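Local coordinates for protein glycerophosphoryl diester phosphodiesterase (Agrobacterium tumefaciens str. C58, PDB 3KS6) that belongs to the glycerophosphoryl diester phosphodiesterase family of TIM-barrel proteins and carries a bound magnesium ion, at residues Thr19-Gly22 against Phe23-Ala27. Numbering follows the deposited sequence.
Sequences TPHG and FTATA
Phe23, Thr24, Ala25 and Thr26 each send their backbone N-H back four residues, to the carbonyls of Thr19, Pro20, His21 and Gly22, which makes these the first turns of helix 20-27. The opening bond is nearly straight: Phe23 N lies 2.9 Å from Thr19 O with 173° at the hydrogen. Just before the helix, Thr19 is the N-cap, its OG1 accepting from Gly22 N at 3.0 Å and also hydrogen-bonded to Phe15 O. Pro20, which has no N-H to offer, takes the first helical position. Pro20 O is gripped twice by Thr24, by N at 2.9 Å and by OG1 at 2.7 Å, from opposite faces of the carbonyl plane. The hydroxyl is brought there because OG1 stands beside its own backbone N (chi1 -61°). Thr26 has the same rotamer, which places its OG1 3.0 Å from Gly22 O, though the stronger hydrogen-bond partner of that hydroxyl is Ser7 OG. On the inner side the Phe23 ring turns into the core, with CD2 3.2 Å from Thr19 O, and packs on Val34 and Phe36 of strand 33-40 and Leu91 of helix 88-95. On the outer side Ala25 CB lies 4.4 Å from His21 CD2, oblique to the imidazole. Such an N-capped helix with proline at its first position, laid against the parallel strand that follows it, fits the beta-alpha layering of a TIM barrel.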
ATOM      1  N   THR A  19      -4.882  -9.869   7.147  1.00 20.10           N
ATOM      2  CA  THR A  19      -5.856 -10.843   7.628  1.00 19.32           C
ATOM      3  C   THR A  19      -7.270 -10.360   7.383  1.00 23.21           C
ATOM      4  O   THR A  19      -7.514  -9.136   7.379  1.00 20.56           O
ATOM      5  CB  THR A  19      -5.745 -11.071   9.166  1.00 20.26           C
ATOM      6  OG1 THR A  19      -5.898  -9.818   9.843  1.00 22.36           O
ATOM      7  CG2 THR A  19      -4.386 -11.769   9.565  1.00 18.65           C
ATOM      8  N   PRO A  20      -8.221 -11.305   7.249  1.00 21.28           N
ATOM      9  CA  PRO A  20      -9.624 -10.909   7.198  1.00 22.18           C
ATOM     10  C   PRO A  20     -10.052  -9.999   8.370  1.00 22.74           C
ATOM     11  O   PRO A  20     -10.780  -9.019   8.171  1.00 24.08           O
ATOM     12  CB  PRO A  20     -10.358 -12.259   7.249  1.00 23.26           C
ATOM     13  CG  PRO A  20      -9.404 -13.217   6.614  1.00 24.76           C
ATOM     14  CD  PRO A  20      -8.048 -12.763   7.060  1.00 22.82           C
ATOM     15  N   HIS A  21      -9.607 -10.302   9.588  1.00 21.50           N
ATOM     16  CA  HIS A  21      -9.930  -9.437  10.746  1.00 20.17           C
ATOM     17  C   HIS A  21      -9.419  -7.998  10.542  1.00 21.23           C
ATOM     18  O   HIS A  21     -10.165  -7.031  10.750  1.00 21.31           O
ATOM     19  CB  HIS A  21      -9.364 -10.056  12.028  1.00 20.96           C
ATOM     20  CG  HIS A  21      -9.715  -9.309  13.271  1.00 32.46           C
ATOM     21  ND1 HIS A  21      -9.056  -9.508  14.466  1.00 37.33           N
ATOM     22  CD2 HIS A  21     -10.634  -8.343  13.506  1.00 31.05           C
ATOM     23  CE1 HIS A  21      -9.578  -8.717  15.388  1.00 39.11           C
ATOM     24  NE2 HIS A  21     -10.530  -7.996  14.829  1.00 33.98           N
ATOM     25  N   GLY A  22      -8.167  -7.848  10.096  1.00 19.88           N
ATOM     26  CA  GLY A  22      -7.648  -6.492   9.888  1.00 21.30           C
ATOM     27  C   GLY A  22      -8.366  -5.754   8.783  1.00 19.39           C
ATOM     28  O   GLY A  22      -8.765  -4.602   8.937  1.00 19.42           O
ATOM     29  N   PHE A  23      -8.587  -6.421   7.662  1.00 17.41           N
ATOM     30  CA  PHE A  23      -9.256  -5.727   6.579  1.00 17.92           C
ATOM     31  C   PHE A  23     -10.723  -5.359   6.928  1.00 20.49           C
ATOM     32  O   PHE A  23     -11.232  -4.331   6.476  1.00 19.94           O
ATOM     33  CB  PHE A  23      -9.179  -6.525   5.288  1.00 18.92           C
ATOM     34  CG  PHE A  23      -7.801  -6.600   4.691  1.00 19.18           C
ATOM     35  CD1 PHE A  23      -7.129  -5.445   4.313  1.00 20.67           C
ATOM     36  CD2 PHE A  23      -7.197  -7.826   4.422  1.00 17.43           C
ATOM     37  CE1 PHE A  23      -5.879  -5.494   3.748  1.00 21.12           C
ATOM     38  CE2 PHE A  23      -5.939  -7.858   3.837  1.00 16.07           C
ATOM     39  CZ  PHE A  23      -5.291  -6.684   3.489  1.00 18.44           C
ATOM     40  N   THR A  24     -11.356  -6.191   7.747  1.00 19.80           N
ATOM     41  CA  THR A  24     -12.740  -5.989   8.172  1.00 21.49           C
ATOM     42  C   THR A  24     -12.784  -4.832   9.151  1.00 20.83           C
ATOM     43  O   THR A  24     -13.596  -3.913   8.993  1.00 22.09           O
ATOM     44  CB  THR A  24     -13.341  -7.311   8.778  1.00 23.76           C
ATOM     45  OG1 THR A  24     -13.326  -8.332   7.775  1.00 18.32           O
ATOM     46  CG2 THR A  24     -14.804  -7.130   9.217  1.00 21.90           C
ATOM     47  N   ALA A  25     -11.876  -4.836  10.119  1.00 18.45           N
ATOM     48  CA  ALA A  25     -11.837  -3.796  11.130  1.00 20.65           C
ATOM     49  C   ALA A  25     -11.496  -2.472  10.461  1.00 20.45           C
ATOM     50  O   ALA A  25     -12.118  -1.449  10.736  1.00 21.69           O
ATOM     51  CB  ALA A  25     -10.819  -4.136  12.259  1.00 16.59           C
ATOM     52  N   THR A  26     -10.538  -2.492   9.539  1.00 19.74           N
ATOM     53  CA  THR A  26     -10.152  -1.266   8.829  1.00 19.66           C
ATOM     54  C   THR A  26     -11.310  -0.619   8.041  1.00 16.91           C
ATOM     55  O   THR A  26     -11.457   0.615   8.036  1.00 19.71           O
ATOM     56  CB  THR A  26      -8.977  -1.554   7.867  1.00 19.30           C
ATOM     57  OG1 THR A  26      -7.782  -1.798   8.646  1.00 18.93           O
ATOM     58  CG2 THR A  26      -8.730  -0.347   6.970  1.00 16.08           C
ATOM     59  N   ALA A  27     -12.136  -1.452   7.404  1.00 18.56           N
ATOM     60  CA  ALA A  27     -13.281  -0.982   6.605  1.00 20.25           C
ATOM     61  C   ALA A  27     -14.248  -0.142   7.420  1.00 21.95           C
ATOM     62  O   ALA A  27     -14.947   0.721   6.854  1.00 22.63           O
ATOM     63  CB  ALA A  27     -14.020  -2.142   5.980  1.00 17.80           C
TER